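Local coordinates for regulation of enolase protein 1 (Saccharomyces cerevisiae, PDB 3O12) that functions in the galactose metabolic pathway through the GAL83 protein and may control the level of the enolase ENO1, at residues 51-56 and 71-76; 57-62 and 101-106; 115-120 and 124-129; 147-152 and 202-207. All coordinates share one frame; numbering follows the deposited sequence. Where two conformers were deposited one is given.

Contact 1: residues 51-56 and 71-76; sequences LETDEK and SGHFLG
This is a histidine-to-backbone contact, in which the ring of H73, at the point where strand 68-78 resumes after a break, is pinned against the loop that leaves strand 48-52 at T53. H73 NE2 accepts the amide of D54 at 2.9 Å from D54 N. The bond is almost straight (176°), and the amide nitrogen lies close to the ring plane. With CG of H73 beside its own backbone N (chi1 -52°), the imidazole projects across to the loop. ND1 is hydrogen-bonded to the carbonyl of N37, so both ring nitrogens are occupied, consistent with a neutral ring protonated at ND1. The T53 side chain crosses that of H73 at about a right angle, with T53 CB 3.8 Å from H73 CD2, while T53 OG1 turns to T192 and to the amide of L198. The D54 carboxylate stands nearly perpendicular to the imidazole (80°), with D54 OD2 3.3 Å from H73 CE1; OD2 also receives the amide of K40. In the two-sheet beta sandwich, strands 48-52 and 68-78 belong to different sheets, so H73 ties one sheet to the loop that leaves the other. The small S71 makes a second link. A water takes a hydrogen bond from S71 OG (2.8 Å to the water oxygen) and gives one to K56 O (3.1 Å), while S71 OG receives the amide of D58. K56 has a left-handed backbone, and its long chain curls back to the carboxylate of E55, where K56 NZ and E55 OE2 form a 3.0 Å salt bridge.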
# COMPACT_ATOMS: atom_id res chain seq x y z
N LEU A 51 8.14 -11.17 1.48
CA LEU A 51 8.48 -10.83 2.85
C LEU A 51 7.58 -11.56 3.84
O LEU A 51 6.52 -12.07 3.49
CB LEU A 51 8.38 -9.32 3.07
CG LEU A 51 7.00 -8.64 2.94
CD1 LEU A 51 6.17 -8.81 4.21
CD2 LEU A 51 7.18 -7.16 2.64
N GLU A 52 8.06 -11.64 5.08
CA GLU A 52 7.23 -12.02 6.22
C GLU A 52 7.22 -10.83 7.16
O GLU A 52 8.28 -10.30 7.48
CB GLU A 52 7.82 -13.24 6.93
CG GLU A 52 7.09 -13.61 8.21
CD GLU A 52 7.64 -14.88 8.85
OE1 GLU A 52 8.09 -15.77 8.10
OE2 GLU A 52 7.60 -14.98 10.09
N THR A 53 6.04 -10.40 7.60
CA THR A 53 5.96 -9.22 8.45
C THR A 53 6.49 -9.45 9.86
O THR A 53 6.47 -10.57 10.38
CB THR A 53 4.52 -8.67 8.58
OG1 THR A 53 3.70 -9.65 9.22
CG2 THR A 53 3.93 -8.34 7.22
N ASP A 54 6.98 -8.38 10.47
CA ASP A 54 7.37 -8.38 11.88
C ASP A 54 6.17 -8.03 12.75
O ASP A 54 5.20 -7.44 12.28
CB ASP A 54 8.54 -7.42 12.12
CG ASP A 54 9.78 -7.79 11.32
OD1 ASP A 54 10.03 -9.00 11.14
OD2 ASP A 54 10.50 -6.87 10.88
N GLU A 55 6.22 -8.41 14.02
CA GLU A 55 5.13 -8.09 14.94
C GLU A 55 5.03 -6.60 15.19
O GLU A 55 6.01 -5.86 15.04
CB GLU A 55 5.32 -8.81 16.28
CG GLU A 55 6.47 -8.24 17.09
CD GLU A 55 6.60 -8.89 18.46
OE1 GLU A 55 5.86 -9.86 18.74
OE2 GLU A 55 7.43 -8.42 19.26
N LYS A 56 3.84 -6.16 15.58
CA LYS A 56 3.62 -4.78 16.01
C LYS A 56 4.05 -3.77 14.95
O LYS A 56 4.77 -2.81 15.24
CB LYS A 56 4.31 -4.51 17.35
CG LYS A 56 3.69 -5.28 18.51
CD LYS A 56 4.17 -4.76 19.86
CE LYS A 56 5.30 -5.60 20.43
NZ LYS A 56 6.54 -5.54 19.60
N SER A 71 5.47 2.24 11.88
CA SER A 71 6.33 1.05 11.98
C SER A 71 6.09 0.00 10.89
O SER A 71 6.74 -1.05 10.86
CB SER A 71 6.12 0.39 13.34
OG SER A 71 4.74 0.10 13.55
N GLY A 72 5.14 0.27 10.00
CA GLY A 72 4.82 -0.68 8.94
C GLY A 72 5.94 -0.86 7.94
O GLY A 72 6.83 -0.02 7.82
N HIS A 73 5.89 -1.96 7.20
CA HIS A 73 6.91 -2.22 6.19
C HIS A 73 6.56 -1.53 4.88
O HIS A 73 5.44 -1.66 4.40
CB HIS A 73 7.06 -3.73 5.94
CG HIS A 73 7.27 -4.53 7.19
ND1 HIS A 73 8.37 -4.37 8.01
CD2 HIS A 73 6.52 -5.51 7.75
CE1 HIS A 73 8.29 -5.22 9.02
NE2 HIS A 73 7.18 -5.93 8.88
N PHE A 74 7.51 -0.81 4.30
CA PHE A 74 7.24 -0.06 3.07
C PHE A 74 8.49 -0.07 2.21
O PHE A 74 9.56 0.35 2.65
CB PHE A 74 6.82 1.38 3.43
CG PHE A 74 6.74 2.32 2.25
CD1 PHE A 74 5.96 2.03 1.14
CD2 PHE A 74 7.40 3.54 2.28
CE1 PHE A 74 5.88 2.90 0.07
CE2 PHE A 74 7.32 4.43 1.21
CZ PHE A 74 6.56 4.11 0.10
N LEU A 75 8.36 -0.57 0.98
CA LEU A 75 9.47 -0.49 0.03
C LEU A 75 9.12 0.61 -0.96
O LEU A 75 8.28 0.44 -1.84
CB LEU A 75 9.67 -1.83 -0.70
CG LEU A 75 10.75 -1.87 -1.79
CD1 LEU A 75 12.13 -1.49 -1.21
CD2 LEU A 75 10.80 -3.25 -2.45
N GLY A 76 9.76 1.77 -0.80
CA GLY A 76 9.39 2.94 -1.57
C GLY A 76 10.32 3.25 -2.74
O GLY A 76 11.53 3.39 -2.57
O HOH W 1 3.75 0.02 16.13

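Contact 2: residues 57-62 and 101-106. With EDO (1,2-ethanediol), chain H; EDO (1,2-ethanediol), chain G.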
# COMPACT_ATOMS: atom_id res chain seq x y z
N THR A 57 3.60 -4.00 13.72
CA THR A 57 3.87 -3.08 12.62
C THR A 57 2.56 -2.48 12.11
O THR A 57 1.58 -3.20 11.90
CB THR A 57 4.66 -3.77 11.48
OG1 THR A 57 4.02 -5.01 11.13
CG2 THR A 57 6.09 -4.08 11.93
N ASP A 58 2.52 -1.16 11.95
CA ASP A 58 1.28 -0.48 11.57
C ASP A 58 1.56 0.92 11.03
O ASP A 58 2.64 1.48 11.25
CB ASP A 58 0.35 -0.40 12.79
CG ASP A 58 -1.12 -0.17 12.43
OD1 ASP A 58 -1.48 -0.21 11.23
OD2 ASP A 58 -1.92 0.02 13.37
N PHE A 59 0.58 1.49 10.33
CA PHE A 59 0.63 2.88 9.89
C PHE A 59 -0.70 3.51 10.26
O PHE A 59 -1.75 3.08 9.78
CB PHE A 59 0.79 2.97 8.37
CG PHE A 59 2.18 2.69 7.87
CD1 PHE A 59 3.25 3.53 8.19
CD2 PHE A 59 2.41 1.61 7.02
CE1 PHE A 59 4.53 3.27 7.70
CE2 PHE A 59 3.69 1.35 6.53
CZ PHE A 59 4.74 2.17 6.87
N TRP A 60 -0.66 4.53 11.11
CA TRP A 60 -1.87 5.23 11.53
C TRP A 60 -1.47 6.56 12.15
O TRP A 60 -0.46 6.62 12.83
CB TRP A 60 -2.66 4.42 12.57
CG TRP A 60 -3.99 5.03 12.88
CD1 TRP A 60 -4.33 5.80 13.97
CD2 TRP A 60 -5.16 4.94 12.06
NE1 TRP A 60 -5.66 6.18 13.87
CE2 TRP A 60 -6.18 5.67 12.71
CE3 TRP A 60 -5.45 4.32 10.84
CZ2 TRP A 60 -7.47 5.79 12.18
CZ3 TRP A 60 -6.73 4.44 10.31
CH2 TRP A 60 -7.73 5.17 10.99
N ARG A 61 -2.26 7.60 11.93
CA ARG A 61 -2.00 8.88 12.60
C ARG A 61 -3.25 9.44 13.28
O ARG A 61 -4.13 9.99 12.62
CB ARG A 61 -1.43 9.93 11.63
CG ARG A 61 0.08 9.95 11.58
CD ARG A 61 0.60 11.14 10.78
NE ARG A 61 0.62 12.40 11.52
CZ ARG A 61 1.59 12.76 12.36
NH1 ARG A 61 1.53 13.94 12.98
NH2 ARG A 61 2.61 11.95 12.59
N GLU A 62 -3.29 9.26 14.60
CA GLU A 62 -4.14 10.02 15.53
C GLU A 62 -5.63 9.71 15.55
O GLU A 62 -6.20 9.44 16.61
CB GLU A 62 -3.94 11.53 15.34
CG GLU A 62 -4.75 12.38 16.31
CD GLU A 62 -4.47 12.04 17.77
OE1 GLU A 62 -3.38 11.50 18.07
OE2 GLU A 62 -5.34 12.31 18.62
N GLY A 101 -0.58 -4.21 0.55
CA GLY A 101 -0.99 -3.46 -0.61
C GLY A 101 0.08 -2.50 -1.05
O GLY A 101 1.25 -2.88 -1.23
N ILE A 102 -0.31 -1.25 -1.27
CA ILE A 102 0.60 -0.23 -1.76
C ILE A 102 0.53 1.00 -0.86
O ILE A 102 -0.49 1.27 -0.24
CB ILE A 102 0.23 0.14 -3.21
CG1 ILE A 102 1.43 0.74 -3.96
CG2 ILE A 102 -1.01 1.05 -3.26
CD1 ILE A 102 1.20 0.88 -5.47
N MSE A 103 1.62 1.74 -0.80
CA MSE A 103 1.67 3.03 -0.12
C MSE A 103 2.25 4.10 -1.04
O MSE A 103 3.16 3.82 -1.84
CB MSE A 103 2.47 2.92 1.19
CG MSE A 103 2.99 4.26 1.76
SE MSE A 103 3.75 4.03 3.56
CE MSE A 103 2.07 4.07 4.54
N VAL A 104 1.71 5.31 -0.95
CA VAL A 104 2.33 6.51 -1.49
C VAL A 104 2.69 7.37 -0.29
O VAL A 104 1.84 7.59 0.58
CB VAL A 104 1.37 7.29 -2.39
CG1 VAL A 104 1.99 8.57 -2.89
CG2 VAL A 104 0.86 6.43 -3.55
N ARG A 105 3.92 7.84 -0.22
CA ARG A 105 4.38 8.57 0.96
C ARG A 105 5.17 9.80 0.56
O ARG A 105 6.04 9.75 -0.33
CB ARG A 105 5.26 7.64 1.81
CG ARG A 105 5.83 8.26 3.09
CD ARG A 105 6.55 7.16 3.87
NE ARG A 105 7.26 7.62 5.06
CZ ARG A 105 6.83 7.45 6.31
NH1 ARG A 105 5.67 6.83 6.55
NH2 ARG A 105 7.56 7.88 7.33
N ILE A 106 4.88 10.91 1.24
CA ILE A 106 5.73 12.11 1.18
C ILE A 106 6.61 12.13 2.43
O ILE A 106 7.83 12.25 2.35
CB ILE A 106 4.87 13.38 1.11
CG1 ILE A 106 4.04 13.42 -0.18
CG2 ILE A 106 5.76 14.63 1.23
CD1 ILE A 106 3.03 14.56 -0.22
C1 EDO H . -6.66 1.48 13.22
O1 EDO H . -7.19 0.30 13.82
C2 EDO H . -5.18 1.61 13.56
O2 EDO H . -4.46 0.53 12.95
C1 EDO G . -6.34 0.71 8.79
O1 EDO G . -5.94 -0.32 7.88
C2 EDO G . -5.16 1.09 9.68
O2 EDO G . -4.52 -0.08 10.21
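D58 OD1, just before the F59 that reaches across to M103, collects several donors: O2 of the ethanediol of chain G (3.2 Å from OD1), weakly the F59 amide, and, at long range, K113. F59 and selenomethionine M103 meet on the curled sheet of a beta sandwich, on its face turned from the second sheet. Strands 68-78 and 185-191 lie between theirs, yet the sheet curves so strongly that the two CA atoms, F59 CA and M103 CA, are 10.1 Å apart. The M103 chain runs extended through chi1 and chi2, then bends at chi3 (-81°), and this lays its end flat over the phenyl ring. M103 CE stands 3.5 Å from the F59 ring centroid, 13° off the normal, a CH-pi contact; M103 SE follows, 4.1 Å from the F59 ring centroid, making the Met-aromatic pair. A flexible, polarisable side chain suits this place, since it can shape itself to the ring. R105, extended from the same strand, brings NH1 to 3.9 Å from F59 CE1, with ring and guanidinium planes 51° apart; its charge is met by D70. Two ethanediols, probably from the crystallisation liquor, lie against D58 and W60 rather than over the F59 ring. The O2 hydroxyl of the chain H molecule donates a hydrogen bond to D58 OD2, and its C2 lies over one face of the W60 indole, 3.7 Å from W60 CD2.

Contact 3: residues 115-120 and 124-129; sequences GIEISD and MLSSVL. With EDO (1,2-ethanediol), chain F; EDO (1,2-ethanediol), chain I; EDO (1,2-ethanediol), chain G.
With E117 CG and S126 OG each trans to the backbone nitrogen (chi1 178° and 174°), the two side chains leave the same face of a beta hairpin, and E117 OE1 comes within 3.3 Å of S126 OG. The hairpin joins strands 110-119 and 122-131. G115 with S126 and E117 with M124 are hydrogen-bonded antiparallel pairs, with I116 and L125 a non-hydrogen-bonded pair between them. G115 suits its corner because its unusual backbone angles would press a CB against the preceding carbonyl. On the opposite face from E117, I116 and L125 put branched, apolar ends over the backbone: I116 CD1 lies 3.4 Å from M124 O, and L125 CD1 lies 3.4 Å from G115 O. Selenomethionine M124, bent twice along its chain, brings its CG to 3.3 Å from S119 OG. The face of E117 and S126 also carries ethanediols, probably from the crystallisation liquor. The O1 hydroxyl of the chain G molecule donates a hydrogen bond to E117 OE2 (2.6 Å), a short bond suited to a carboxylate acceptor. S126 OG is gripped twice, by W136 and by the chain F molecule, whose O2 lies 2.6 Å from S126 OG.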
# COMPACT_ATOMS: atom_id res chain seq x y z
N GLY A 115 -5.21 -1.45 0.11
CA GLY A 115 -5.06 -2.87 -0.18
C GLY A 115 -6.06 -3.68 0.60
O GLY A 115 -7.16 -3.20 0.87
N ILE A 116 -5.68 -4.91 0.93
CA ILE A 116 -6.56 -5.79 1.70
C ILE A 116 -6.19 -5.72 3.17
O ILE A 116 -5.02 -5.60 3.53
CB ILE A 116 -6.46 -7.23 1.18
CG1 ILE A 116 -7.15 -7.34 -0.17
CG2 ILE A 116 -7.08 -8.21 2.19
CD1 ILE A 116 -8.65 -7.11 -0.12
N GLU A 117 -7.21 -5.76 4.01
CA GLU A 117 -7.01 -5.73 5.45
C GLU A 117 -8.07 -6.63 6.06
O GLU A 117 -9.19 -6.68 5.57
CB GLU A 117 -7.19 -4.32 5.98
CG GLU A 117 -7.04 -4.20 7.49
CD GLU A 117 -7.43 -2.83 8.00
OE1 GLU A 117 -8.26 -2.18 7.34
OE2 GLU A 117 -6.90 -2.42 9.05
N ILE A 118 -7.71 -7.34 7.11
CA ILE A 118 -8.72 -8.12 7.84
C ILE A 118 -9.30 -7.27 8.97
O ILE A 118 -8.62 -6.99 9.96
CB ILE A 118 -8.14 -9.42 8.41
CG1 ILE A 118 -7.41 -10.20 7.32
CG2 ILE A 118 -9.24 -10.26 9.03
CD1 ILE A 118 -8.19 -10.36 6.04
N SER A 119 -10.55 -6.85 8.81
CA SER A 119 -11.22 -6.05 9.83
C SER A 119 -12.71 -6.38 9.84
O SER A 119 -13.27 -6.79 8.82
CB SER A 119 -11.01 -4.56 9.60
OG SER A 119 -11.68 -4.11 8.43
N ASP A 120 -13.35 -6.19 10.99
CA ASP A 120 -14.72 -6.64 11.18
C ASP A 120 -14.80 -8.14 10.88
O ASP A 120 -14.16 -8.94 11.56
CB ASP A 120 -15.68 -5.85 10.29
CG ASP A 120 -16.83 -5.23 11.08
OD1 ASP A 120 -17.26 -4.11 10.74
OD2 ASP A 120 -17.30 -5.87 12.05
N MSE A 124 -11.18 -7.10 3.71
CA MSE A 124 -11.72 -5.81 3.32
C MSE A 124 -10.78 -5.12 2.35
O MSE A 124 -9.57 -5.16 2.52
CB MSE A 124 -11.84 -4.92 4.56
CG MSE A 124 -12.69 -5.53 5.65
SE MSE A 124 -14.59 -5.33 5.28
CE MSE A 124 -14.82 -3.51 5.89
N LEU A 125 -11.35 -4.50 1.32
CA LEU A 125 -10.60 -3.54 0.52
C LEU A 125 -10.66 -2.23 1.27
O LEU A 125 -11.73 -1.68 1.53
CB LEU A 125 -11.19 -3.40 -0.88
CG LEU A 125 -10.35 -2.56 -1.85
CD1 LEU A 125 -8.98 -3.17 -2.06
CD2 LEU A 125 -11.07 -2.37 -3.18
N SER A 126 -9.49 -1.72 1.62
CA SER A 126 -9.36 -0.62 2.55
C SER A 126 -8.37 0.40 2.03
O SER A 126 -7.39 0.05 1.35
CB SER A 126 -8.87 -1.17 3.89
OG SER A 126 -8.58 -0.15 4.81
N SER A 127 -8.60 1.66 2.34
CA SER A 127 -7.61 2.69 2.09
C SER A 127 -7.59 3.69 3.22
O SER A 127 -8.62 3.96 3.83
CB SER A 127 -7.83 3.40 0.74
OG SER A 127 -9.08 4.05 0.69
N VAL A 128 -6.41 4.22 3.50
CA VAL A 128 -6.24 5.24 4.52
C VAL A 128 -5.44 6.38 3.92
O VAL A 128 -4.30 6.19 3.50
CB VAL A 128 -5.50 4.71 5.76
CG1 VAL A 128 -5.33 5.83 6.81
CG2 VAL A 128 -6.26 3.53 6.37
N LEU A 129 -6.05 7.56 3.86
CA LEU A 129 -5.38 8.76 3.39
C LEU A 129 -5.06 9.61 4.60
O LEU A 129 -5.95 9.98 5.36
CB LEU A 129 -6.30 9.54 2.44
CG LEU A 129 -5.65 10.64 1.59
CD1 LEU A 129 -6.57 11.03 0.45
CD2 LEU A 129 -5.29 11.83 2.44
C1 EDO F . -4.44 -0.69 3.73
O1 EDO F . -4.91 -2.05 3.65
C2 EDO F . -5.58 0.25 4.12
O2 EDO F . -6.02 -0.07 5.43
C1 EDO I . -12.67 0.87 -0.24
O1 EDO I . -13.67 1.81 -0.64
C2 EDO I . -11.62 1.58 0.61
O2 EDO I . -11.29 2.83 0.00
C1 EDO G . -6.34 0.71 8.79
O1 EDO G . -5.94 -0.32 7.88
C2 EDO G . -5.16 1.09 9.68
O2 EDO G . -4.52 -0.08 10.21

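Contact 4: residues 147-152 and 202-207; sequences DFWLRV and FSEWSL
Strands 148-155 and 199-208 flank strand 83-91 on its two sides, and the nearest alpha carbons, W149 CA and E204 CA, stay 8.8 Å apart, so the bond between them passes over the middle strand. E204 has left-handed backbone angles, which interrupt the in-and-out alternation: F202 and W205 touch strand 185-191 of the other sheet, while E204 CB points toward W149. Its chain runs extended beyond CG to present the carboxylate. W149 NE1 donates to E204 OE1 at 2.9 Å with an angle of 160°. The oxygen lies nearly in the indole plane, as the N-H direction requires, but the nitrogen stands 54° out of the carboxylate plane. W149 and E204 lie on the outer side of the seven-strand sheet of the beta sandwich, whereas neighbours such as L150 and V152 face the core. A tryptophan fits here because its flat ring lies against R88 of strand 83-91 and against W170 while a single edge N-H remains for a partner. The carboxylate is shared further: E204 OE1 also forms a salt bridge with K167, and E204 OE2 one with R88 NH1, while R88 NH2 pairs with D147 OD2. Converging positive charges would probably favour the ionised acid.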
# COMPACT_ATOMS: atom_id res chain seq x y z
N ASP A 147 -4.93 -12.57 -4.28
CA ASP A 147 -4.29 -12.23 -5.55
C ASP A 147 -5.03 -11.08 -6.21
O ASP A 147 -6.11 -11.26 -6.77
CB ASP A 147 -4.28 -13.45 -6.47
CG ASP A 147 -3.41 -13.27 -7.70
OD1 ASP A 147 -2.77 -12.21 -7.85
OD2 ASP A 147 -3.35 -14.22 -8.52
N PHE A 148 -4.46 -9.88 -6.11
CA PHE A 148 -5.09 -8.72 -6.71
C PHE A 148 -4.02 -7.74 -7.17
O PHE A 148 -2.85 -7.87 -6.80
CB PHE A 148 -6.06 -8.03 -5.74
CG PHE A 148 -5.39 -7.43 -4.52
CD1 PHE A 148 -4.99 -6.09 -4.52
CD2 PHE A 148 -5.15 -8.19 -3.39
CE1 PHE A 148 -4.36 -5.53 -3.40
CE2 PHE A 148 -4.52 -7.63 -2.27
CZ PHE A 148 -4.13 -6.30 -2.28
N TRP A 149 -4.43 -6.78 -8.00
CA TRP A 149 -3.56 -5.70 -8.45
C TRP A 149 -4.09 -4.37 -7.95
O TRP A 149 -5.30 -4.17 -7.78
CB TRP A 149 -3.49 -5.63 -9.98
CG TRP A 149 -2.75 -6.76 -10.66
CD1 TRP A 149 -1.47 -6.72 -11.14
CD2 TRP A 149 -3.26 -8.06 -10.97
NE1 TRP A 149 -1.15 -7.93 -11.71
CE2 TRP A 149 -2.22 -8.77 -11.62
CE3 TRP A 149 -4.48 -8.70 -10.75
CZ2 TRP A 149 -2.38 -10.09 -12.07
CZ3 TRP A 149 -4.64 -10.02 -11.19
CH2 TRP A 149 -3.59 -10.69 -11.84
N LEU A 150 -3.17 -3.44 -7.72
CA LEU A 150 -3.50 -2.05 -7.43
C LEU A 150 -2.85 -1.14 -8.43
O LEU A 150 -1.73 -1.40 -8.88
CB LEU A 150 -3.03 -1.64 -6.04
CG LEU A 150 -3.77 -2.32 -4.90
CD1 LEU A 150 -3.00 -2.21 -3.60
CD2 LEU A 150 -5.20 -1.76 -4.75
N ARG A 151 -3.53 -0.06 -8.77
CA ARG A 151 -2.97 0.98 -9.62
C ARG A 151 -3.26 2.30 -8.95
O ARG A 151 -4.40 2.60 -8.58
CB ARG A 151 -3.59 0.94 -11.02
CG ARG A 151 -3.13 2.07 -11.93
CD ARG A 151 -3.85 2.02 -13.27
NE ARG A 151 -3.42 0.87 -14.06
CZ ARG A 151 -3.98 0.50 -15.21
NH1 ARG A 151 -5.01 1.17 -15.69
NH2 ARG A 151 -3.50 -0.55 -15.86
N VAL A 152 -2.23 3.11 -8.77
CA VAL A 152 -2.37 4.41 -8.14
C VAL A 152 -1.77 5.49 -9.01
O VAL A 152 -0.65 5.33 -9.53
CB VAL A 152 -1.69 4.43 -6.77
CG1 VAL A 152 -1.83 5.80 -6.13
CG2 VAL A 152 -2.30 3.35 -5.87
N PHE A 202 5.15 -9.51 -3.70
CA PHE A 202 4.84 -8.42 -4.61
C PHE A 202 5.55 -8.64 -5.93
O PHE A 202 6.72 -9.04 -5.94
CB PHE A 202 5.29 -7.09 -4.02
CG PHE A 202 4.64 -6.75 -2.70
CD1 PHE A 202 3.44 -6.04 -2.66
CD2 PHE A 202 5.21 -7.15 -1.50
CE1 PHE A 202 2.84 -5.73 -1.44
CE2 PHE A 202 4.62 -6.85 -0.28
CZ PHE A 202 3.43 -6.14 -0.25
N SER A 203 4.87 -8.37 -7.03
CA SER A 203 5.44 -8.59 -8.35
C SER A 203 4.75 -7.71 -9.39
O SER A 203 3.85 -6.94 -9.05
CB SER A 203 5.33 -10.06 -8.75
OG SER A 203 3.96 -10.45 -8.89
N GLU A 204 5.16 -7.82 -10.64
CA GLU A 204 4.51 -7.07 -11.73
C GLU A 204 4.45 -5.58 -11.45
O GLU A 204 3.44 -4.92 -11.67
CB GLU A 204 3.13 -7.65 -12.05
CG GLU A 204 3.22 -9.14 -12.39
CD GLU A 204 1.94 -9.72 -12.96
OE1 GLU A 204 1.04 -8.95 -13.34
OE2 GLU A 204 1.89 -10.96 -13.04
N TRP A 205 5.57 -5.05 -10.97
CA TRP A 205 5.72 -3.63 -10.70
C TRP A 205 5.87 -2.81 -11.97
O TRP A 205 6.60 -3.20 -12.90
CB TRP A 205 6.99 -3.42 -9.87
CG TRP A 205 7.29 -1.97 -9.59
CD1 TRP A 205 8.30 -1.22 -10.13
CD2 TRP A 205 6.57 -1.11 -8.71
NE1 TRP A 205 8.25 0.06 -9.62
CE2 TRP A 205 7.20 0.15 -8.75
CE3 TRP A 205 5.45 -1.29 -7.88
CZ2 TRP A 205 6.76 1.23 -7.99
CZ3 TRP A 205 5.01 -0.20 -7.13
CH2 TRP A 205 5.66 1.03 -7.20
N SER A 206 5.23 -1.65 -11.98
CA SER A 206 5.41 -0.69 -13.06
C SER A 206 5.28 0.72 -12.50
O SER A 206 4.35 0.99 -11.73
CB SER A 206 4.36 -0.92 -14.15
OG SER A 206 4.60 -0.10 -15.28
N LEU A 207 6.18 1.61 -12.88
CA LEU A 207 6.13 3.00 -12.46
C LEU A 207 6.44 3.89 -13.66
O LEU A 207 7.51 3.74 -14.28
CB LEU A 207 7.12 3.27 -11.33
CG LEU A 207 7.33 4.73 -10.92
CD1 LEU A 207 6.04 5.30 -10.36
CD2 LEU A 207 8.45 4.85 -9.90

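How the contacts relate
From the N terminus, residues 51-56 open contact 1 and residues 57-62 follow directly to open contact 2. Contact 1 closes first, at 71-76, and contact 2 only at 101-106, so the two loops cross, and S71 and D58 touch at the crossing. Contact 3 comes next and closes only the short hairpin turn between 120 and 124. Contact 4 follows in series with a long loop of 49 residues. Contacts 2 and 3 lie in the curled nine-strand sheet, contact 4 in the seven-strand one, and contact 1 bridges both. Across the core, I102 packs on L150 and V152, and I116 on F148, tying contacts 2 and 3 to contact 4.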